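Pinoresinol-lariciresinol reductase (Thuja plicata, PDB 1QYD) catalyses the NADPH-dependent, enantioselective reduction of pinoresinol to lariciresinol and on to secoisolariciresinol in lignan biosynthesis. Local coordinates at residues 167-172 against 227-232; 201-206 against 300-305. One frame throughout, in Å; residues are numbered along the deposited sequence.

Interaction 1: 167-172 against 227-232; sequences SLAQLD and LSQKEV
The amide of Gln229 comes up to Leu168 and Ala169 because CG stands anti to the backbone N (chi1 -174°) and the chain runs on extended (chi2 -177°), out from the first turn of helix 229-241 to the loop. Val232, one turn further on, sets CG1 anti to its own N (chi1 169°), where it meets Leu168. The apolar touch is light: Leu168 CD1 lies 4.0 Å from Val232 CG1, leucine and valine lying alongside each other and running opposite ways, and Trp236 of the same helix and Val182 also touch the leucine. The Gln229 amide only grazes the loop, NE2 standing 3.9 Å from Leu168 O, too far for a bond, and 4.4 Å from Ala169 CB. Its firm polar tie is to Tyr185, whose backbone N gives to Gln229 OE1, and NE2 gives a weak bond to Leu183 O; Tyr185 OH also bonds Ala169 O, and so joins loop and helix indirectly. In the loop Ala169 N donates to Ser167 OG (3.2 Å), an ST turn. At the helix start Glu231 OE1 receives both Ser228 N (3.0 Å) and Ser228 OG (2.9 Å), from opposite faces of the carboxylate plane; Lys191 NZ also forms a salt bridge with this oxygen. Glu231 N returns a weak bond to Ser228 OG: the reciprocal pattern of a capping box, at the strand-to-helix junction of an NmrA-type reductase.

Interaction 2: 201-206 against 300-305; sequences GTYTIK and VKYVTM
Tyr203 and Val300 make the main apolar contact, in which the valine lies obliquely by the hydroxyl end of the phenol. Tyr203 CE2 is 3.3 Å from Val300 CB, and Tyr203 CZ lies 3.5 Å from Val300 CG1. The two branches of the valine divide the remaining neighbours: with CG1 anti to its backbone N (chi1 -173°), Val300 turns that methyl to Thr202 CG2 at 3.7 Å, whereas Val300 CG2 packs against the aliphatic part of Lys206, 3.5 Å from CD. Two aromatic residues also meet, though not as a stack: Tyr203 OH comes to the edge of the Tyr302 ring, near its plane, 4.1 Å from CD1. Were Tyr203 replaced by an alanine, a gap would probably open beside Val300, and the Tyr302 edge would lose the hydroxyl that meets it. The polar ends of Lys206 and Thr202 have partners outside the two segments. Lys206 NZ forms a salt bridge with Glu299, which may offset the like charge of Lys301 NZ 5.1 Å away, and Thr202 OG1 bonds Asp198 O within its own helix. Thr204 OG1, in turn, donates to Gly201 O (2.9 Å), an acceptor that Ile205 N uses too. The contact thus sets the start of the loop between helices 293-296 and 305-309, at Val300 and Tyr302, against helix 197-207; Thr204 and Ile205 of that helix pack on helix 17-26, and the Tyr203 ring also touches Ala293 and Thr294 of helix 293-296.

Interactions 1 and 2 have centres about 21 Å apart, yet they meet directly where Leu227 CD1 lies 4.2 Å from Met305 CG, so that the strand leading into helix 229-241 packs on Met305, at the start of helix 305-309. Their segments alternate along the chain, each pair bringing together parts far apart in sequence. Each contact lies at some distance from a different part of the inferred active site. In interaction 1 the Ala169 side chain is about 10 Å from that of His271, inferred to bind substrate; in interaction 2 the Tyr203 side chain is about 9 Å from that of Ile16, in the inferred NADP(+)-binding glycine-rich loop.

Interaction 1: 167-172 against 227-232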
ATOM      1  N   SER A 167      26.767  -1.543  -7.273  1.00 17.81           N
ATOM      2  CA  SER A 167      26.183  -1.825  -8.561  1.00 22.60           C
ATOM      3  C   SER A 167      26.658  -0.912  -9.697  1.00 24.63           C
ATOM      4  O   SER A 167      26.565  -1.314 -10.859  1.00 26.81           O
ATOM      5  CB  SER A 167      24.686  -1.707  -8.438  1.00 19.43           C
ATOM      6  OG  SER A 167      24.422  -0.429  -7.860  1.00 27.78           O
ATOM      7  N   LEU A 168      27.161   0.292  -9.335  1.00 24.29           N
ATOM      8  CA  LEU A 168      27.512   1.440 -10.195  1.00 24.23           C
ATOM      9  C   LEU A 168      26.256   2.099 -10.793  1.00 22.48           C
ATOM     10  O   LEU A 168      26.318   2.999 -11.626  1.00 27.44           O
ATOM     11  CB  LEU A 168      28.484   1.002 -11.312  1.00 17.86           C
ATOM     12  CG  LEU A 168      29.874   1.640 -11.412  1.00 15.97           C
ATOM     13  CD1 LEU A 168      30.470   1.903 -10.063  1.00  7.25           C
ATOM     14  CD2 LEU A 168      30.783   0.697 -12.192  1.00 11.46           C
ATOM     15  N   ALA A 169      25.122   1.673 -10.200  1.00 19.07           N
ATOM     16  CA  ALA A 169      23.723   2.019 -10.401  1.00 15.74           C
ATOM     17  C   ALA A 169      22.979   1.258 -11.503  1.00 18.03           C
ATOM     18  O   ALA A 169      22.048   1.762 -12.150  1.00 14.90           O
ATOM     19  CB  ALA A 169      23.629   3.521 -10.646  1.00 15.74           C
ATOM     20  N   GLN A 170      23.317  -0.034 -11.668  1.00 19.07           N
ATOM     21  CA  GLN A 170      22.749  -0.788 -12.769  1.00 18.85           C
ATOM     22  C   GLN A 170      21.490  -1.574 -12.531  1.00 21.05           C
ATOM     23  O   GLN A 170      21.289  -2.289 -11.546  1.00 28.05           O
ATOM     24  CB  GLN A 170      23.814  -1.697 -13.324  1.00 19.24           C
ATOM     25  CG  GLN A 170      24.291  -1.045 -14.631  1.00 25.32           C
ATOM     26  CD  GLN A 170      25.623  -0.318 -14.596  1.00 17.61           C
ATOM     27  OE1 GLN A 170      25.761   0.866 -14.879  1.00 25.51           O
ATOM     28  NE2 GLN A 170      26.678  -1.040 -14.292  1.00 21.82           N
ATOM     29  N   LEU A 171      20.668  -1.384 -13.561  1.00 23.03           N
ATOM     30  CA  LEU A 171      19.308  -1.885 -13.724  1.00 23.67           C
ATOM     31  C   LEU A 171      19.097  -3.362 -13.494  1.00 24.18           C
ATOM     32  O   LEU A 171      17.963  -3.832 -13.657  1.00 25.72           O
ATOM     33  CB  LEU A 171      18.751  -1.612 -15.156  1.00 28.59           C
ATOM     34  CG  LEU A 171      18.601  -0.252 -15.851  1.00 26.34           C
ATOM     35  CD1 LEU A 171      17.837  -0.422 -17.141  1.00 24.25           C
ATOM     36  CD2 LEU A 171      17.819   0.698 -14.985  1.00 31.12           C
ATOM     37  N   ASP A 172      20.188  -4.085 -13.191  1.00 25.84           N
ATOM     38  CA  ASP A 172      20.168  -5.535 -13.054  1.00 29.93           C
ATOM     39  C   ASP A 172      20.152  -6.053 -11.631  1.00 30.86           C
ATOM     40  O   ASP A 172      19.840  -7.227 -11.389  1.00 33.55           O
ATOM     41  CB  ASP A 172      21.369  -6.167 -13.814  1.00 23.49           C
ATOM     42  CG  ASP A 172      22.793  -5.783 -13.450  1.00 24.59           C
ATOM     43  OD1 ASP A 172      23.047  -5.100 -12.465  1.00 32.14           O
ATOM     44  OD2 ASP A 172      23.684  -6.185 -14.178  1.00 30.60           O
ATOM     45  N   LEU A 227      29.014  13.592  -6.585  1.00 12.85           N
ATOM     46  CA  LEU A 227      29.476  13.064  -7.837  1.00  7.96           C
ATOM     47  C   LEU A 227      28.396  12.539  -8.749  1.00  9.94           C
ATOM     48  O   LEU A 227      27.383  11.960  -8.356  1.00  7.64           O
ATOM     49  CB  LEU A 227      30.470  11.979  -7.522  1.00  2.00           C
ATOM     50  CG  LEU A 227      31.617  12.335  -6.623  1.00  2.00           C
ATOM     51  CD1 LEU A 227      32.342  11.093  -6.194  1.00  2.00           C
ATOM     52  CD2 LEU A 227      32.487  13.300  -7.341  1.00 10.26           C
ATOM     53  N   SER A 228      28.686  12.782 -10.022  1.00 12.56           N
ATOM     54  CA  SER A 228      27.833  12.317 -11.086  1.00 11.11           C
ATOM     55  C   SER A 228      28.001  10.816 -11.253  1.00  7.49           C
ATOM     56  O   SER A 228      28.862  10.212 -10.609  1.00  2.00           O
ATOM     57  CB  SER A 228      28.187  13.075 -12.388  1.00 16.69           C
ATOM     58  OG  SER A 228      29.502  12.963 -12.944  1.00 16.16           O
ATOM     59  N   GLN A 229      27.168  10.217 -12.114  1.00  7.62           N
ATOM     60  CA  GLN A 229      27.188   8.780 -12.367  1.00  9.36           C
ATOM     61  C   GLN A 229      28.472   8.262 -12.973  1.00 12.92           C
ATOM     62  O   GLN A 229      29.035   7.275 -12.518  1.00 16.93           O
ATOM     63  CB  GLN A 229      26.073   8.381 -13.302  1.00 11.48           C
ATOM     64  CG  GLN A 229      26.015   6.853 -13.427  1.00  7.35           C
ATOM     65  CD  GLN A 229      24.958   6.427 -14.413  1.00  2.85           C
ATOM     66  OE1 GLN A 229      24.270   7.237 -15.041  1.00  5.18           O
ATOM     67  NE2 GLN A 229      24.850   5.112 -14.546  1.00  9.13           N
ATOM     68  N   LYS A 230      28.837   8.969 -14.042  1.00 15.57           N
ATOM     69  CA  LYS A 230      30.023   8.776 -14.834  1.00 11.86           C
ATOM     70  C   LYS A 230      31.245   8.979 -13.949  1.00  9.48           C
ATOM     71  O   LYS A 230      32.185   8.196 -14.041  1.00 19.67           O
ATOM     72  CB  LYS A 230      29.879   9.789 -15.962  1.00 22.08           C
ATOM     73  CG  LYS A 230      30.762   9.907 -17.199  1.00 27.20           C
ATOM     74  CD  LYS A 230      30.199  11.122 -17.985  1.00 32.29           C
ATOM     75  CE  LYS A 230      31.021  11.529 -19.237  1.00 38.24           C
ATOM     76  NZ  LYS A 230      30.705  12.858 -19.764  1.00 30.18           N
ATOM     77  N   GLU A 231      31.305   9.967 -13.062  1.00  2.37           N
ATOM     78  CA  GLU A 231      32.476  10.105 -12.227  1.00  5.18           C
ATOM     79  C   GLU A 231      32.681   9.039 -11.200  1.00 10.31           C
ATOM     80  O   GLU A 231      33.808   8.953 -10.722  1.00 17.06           O
ATOM     81  CB  GLU A 231      32.489  11.346 -11.438  1.00 11.57           C
ATOM     82  CG  GLU A 231      32.488  12.612 -12.253  1.00 16.78           C
ATOM     83  CD  GLU A 231      32.350  13.762 -11.286  1.00 21.72           C
ATOM     84  OE1 GLU A 231      31.224  14.064 -10.887  1.00 21.21           O
ATOM     85  OE2 GLU A 231      33.380  14.320 -10.909  1.00 30.31           O
ATOM     86  N   VAL A 232      31.637   8.298 -10.780  1.00 15.33           N
ATOM     87  CA  VAL A 232      31.789   7.136  -9.889  1.00 19.54           C
ATOM     88  C   VAL A 232      32.220   5.919 -10.730  1.00 18.33           C
ATOM     89  O   VAL A 232      32.959   5.052 -10.253  1.00 20.20           O
ATOM     90  CB  VAL A 232      30.449   6.825  -9.127  1.00 23.03           C
ATOM     91  CG1 VAL A 232      30.425   5.470  -8.358  1.00  6.66           C
ATOM     92  CG2 VAL A 232      30.289   7.972  -8.142  1.00 17.27           C
TER

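Interaction 2: 201-206 against 300-305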
ATOM      1  N   GLY A 201      25.013   6.451   9.944  1.00  8.83           N
ATOM      2  CA  GLY A 201      24.713   6.105  11.301  1.00  2.00           C
ATOM      3  C   GLY A 201      25.427   7.071  12.187  1.00  5.26           C
ATOM      4  O   GLY A 201      24.778   7.645  13.039  1.00 13.91           O
ATOM      5  N   THR A 202      26.723   7.296  11.986  1.00  8.81           N
ATOM      6  CA  THR A 202      27.536   8.205  12.795  1.00  9.47           C
ATOM      7  C   THR A 202      26.951   9.613  12.818  1.00 16.74           C
ATOM      8  O   THR A 202      26.871  10.221  13.885  1.00 24.04           O
ATOM      9  CB  THR A 202      28.969   8.295  12.268  1.00  2.00           C
ATOM     10  OG1 THR A 202      29.575   6.998  12.299  1.00 20.00           O
ATOM     11  CG2 THR A 202      29.793   9.245  13.124  1.00  2.00           C
ATOM     12  N   TYR A 203      26.519  10.139  11.664  1.00 14.99           N
ATOM     13  CA  TYR A 203      25.933  11.456  11.593  1.00 14.73           C
ATOM     14  C   TYR A 203      24.526  11.517  12.183  1.00 23.38           C
ATOM     15  O   TYR A 203      24.096  12.624  12.543  1.00 27.58           O
ATOM     16  CB  TYR A 203      25.878  11.937  10.133  1.00 14.82           C
ATOM     17  CG  TYR A 203      27.204  12.435   9.590  1.00 14.51           C
ATOM     18  CD1 TYR A 203      27.688  11.960   8.359  1.00 15.42           C
ATOM     19  CD2 TYR A 203      27.957  13.333  10.347  1.00 16.95           C
ATOM     20  CE1 TYR A 203      28.926  12.374   7.886  1.00  8.22           C
ATOM     21  CE2 TYR A 203      29.194  13.748   9.875  1.00 15.03           C
ATOM     22  CZ  TYR A 203      29.669  13.262   8.656  1.00 13.98           C
ATOM     23  OH  TYR A 203      30.922  13.656   8.248  1.00 17.45           O
ATOM     24  N   THR A 204      23.756  10.402  12.260  1.00 23.90           N
ATOM     25  CA  THR A 204      22.446  10.503  12.876  1.00 21.26           C
ATOM     26  C   THR A 204      22.594  10.419  14.382  1.00 21.49           C
ATOM     27  O   THR A 204      21.775  11.055  15.043  1.00 25.86           O
ATOM     28  CB  THR A 204      21.420   9.407  12.452  1.00 21.76           C
ATOM     29  OG1 THR A 204      21.961   8.164  12.790  1.00 29.00           O
ATOM     30  CG2 THR A 204      21.144   9.377  10.989  1.00 17.83           C
ATOM     31  N   ILE A 205      23.587   9.728  14.980  1.00 14.53           N
ATOM     32  CA  ILE A 205      23.674   9.750  16.427  1.00 14.07           C
ATOM     33  C   ILE A 205      24.290  11.049  16.952  1.00 16.72           C
ATOM     34  O   ILE A 205      24.112  11.418  18.121  1.00 19.55           O
ATOM     35  CB  ILE A 205      24.430   8.468  16.875  1.00  5.01           C
ATOM     36  CG1 ILE A 205      23.390   7.392  16.980  1.00  4.14           C
ATOM     37  CG2 ILE A 205      25.013   8.505  18.260  1.00  2.00           C
ATOM     38  CD1 ILE A 205      22.920   6.864  15.615  1.00 19.27           C
ATOM     39  N   LYS A 206      24.978  11.781  16.070  1.00 15.55           N
ATOM     40  CA  LYS A 206      25.478  13.122  16.377  1.00 15.16           C
ATOM     41  C   LYS A 206      24.423  14.244  16.200  1.00 13.42           C
ATOM     42  O   LYS A 206      24.586  15.326  16.758  1.00  8.41           O
ATOM     43  CB  LYS A 206      26.693  13.413  15.495  1.00 16.63           C
ATOM     44  CG  LYS A 206      27.841  12.455  15.798  1.00 12.31           C
ATOM     45  CD  LYS A 206      29.163  13.113  15.481  1.00  5.00           C
ATOM     46  CE  LYS A 206      30.212  12.240  16.105  1.00  2.00           C
ATOM     47  NZ  LYS A 206      31.349  13.017  16.506  1.00  2.00           N
ATOM     48  N   VAL A 300      33.899  14.536  12.233  1.00 23.53           N
ATOM     49  CA  VAL A 300      33.555  13.247  11.701  1.00 22.53           C
ATOM     50  C   VAL A 300      34.256  13.105  10.366  1.00 31.15           C
ATOM     51  O   VAL A 300      34.479  14.051   9.606  1.00 32.32           O
ATOM     52  CB  VAL A 300      32.052  13.102  11.486  1.00 23.56           C
ATOM     53  CG1 VAL A 300      31.673  11.682  11.092  1.00 24.23           C
ATOM     54  CG2 VAL A 300      31.337  13.369  12.772  1.00 26.77           C
ATOM     55  N   LYS A 301      34.616  11.825  10.242  1.00 38.35           N
ATOM     56  CA  LYS A 301      35.338  11.116   9.183  1.00 38.72           C
ATOM     57  C   LYS A 301      34.522  10.531   8.005  1.00 39.26           C
ATOM     58  O   LYS A 301      33.977   9.410   8.115  1.00 43.82           O
ATOM     59  CB  LYS A 301      36.158   9.997   9.900  1.00 43.22           C
ATOM     60  CG  LYS A 301      35.466   8.957  10.861  1.00 38.64           C
ATOM     61  CD  LYS A 301      35.698   9.212  12.369  1.00 35.38           C
ATOM     62  CE  LYS A 301      34.784  10.258  12.985  1.00 34.14           C
ATOM     63  NZ  LYS A 301      35.292  10.798  14.237  1.00 31.74           N
ATOM     64  N   TYR A 302      34.382  11.233   6.858  1.00 35.13           N
ATOM     65  CA  TYR A 302      33.619  10.603   5.793  1.00 32.08           C
ATOM     66  C   TYR A 302      34.518   9.964   4.765  1.00 31.44           C
ATOM     67  O   TYR A 302      35.602  10.420   4.394  1.00 30.73           O
ATOM     68  CB  TYR A 302      32.650  11.583   5.070  1.00 28.69           C
ATOM     69  CG  TYR A 302      33.244  12.754   4.325  1.00 31.20           C
ATOM     70  CD1 TYR A 302      33.444  13.952   5.007  1.00 26.42           C
ATOM     71  CD2 TYR A 302      33.625  12.618   2.979  1.00 35.32           C
ATOM     72  CE1 TYR A 302      34.039  15.028   4.345  1.00 29.98           C
ATOM     73  CE2 TYR A 302      34.228  13.695   2.315  1.00 35.18           C
ATOM     74  CZ  TYR A 302      34.433  14.898   3.006  1.00 36.26           C
ATOM     75  OH  TYR A 302      35.053  15.972   2.379  1.00 41.96           O
ATOM     76  N   VAL A 303      33.992   8.804   4.417  1.00 29.33           N
ATOM     77  CA  VAL A 303      34.555   7.953   3.397  1.00 27.58           C
ATOM     78  C   VAL A 303      34.119   8.447   2.030  1.00 27.17           C
ATOM     79  O   VAL A 303      32.961   8.780   1.754  1.00 32.93           O
ATOM     80  CB  VAL A 303      34.081   6.531   3.710  1.00 20.36           C
ATOM     81  CG1 VAL A 303      34.238   5.570   2.574  1.00 17.80           C
ATOM     82  CG2 VAL A 303      34.963   6.043   4.828  1.00 28.97           C
ATOM     83  N   THR A 304      35.156   8.536   1.206  1.00 26.75           N
ATOM     84  CA  THR A 304      35.037   8.954  -0.185  1.00 18.82           C
ATOM     85  C   THR A 304      34.726   7.712  -1.026  1.00 19.80           C
ATOM     86  O   THR A 304      34.908   6.575  -0.559  1.00 16.18           O
ATOM     87  CB  THR A 304      36.365   9.646  -0.594  1.00 14.91           C
ATOM     88  OG1 THR A 304      37.444   8.714  -0.632  1.00 16.13           O
ATOM     89  CG2 THR A 304      36.709  10.707   0.434  1.00 10.85           C
ATOM     90  N   MET A 305      34.208   7.885  -2.255  1.00 16.43           N
ATOM     91  CA  MET A 305      33.898   6.736  -3.101  1.00 11.82           C
ATOM     92  C   MET A 305      35.129   6.025  -3.683  1.00 10.15           C
ATOM     93  O   MET A 305      35.064   4.973  -4.291  1.00  7.59           O
ATOM     94  CB  MET A 305      32.981   7.210  -4.199  1.00 11.27           C
ATOM     95  CG  MET A 305      31.783   7.894  -3.606  1.00 15.87           C
ATOM     96  SD  MET A 305      31.127   6.823  -2.315  1.00 17.60           S
ATOM     97  CE  MET A 305      30.337   5.746  -3.444  1.00 21.80           C
TER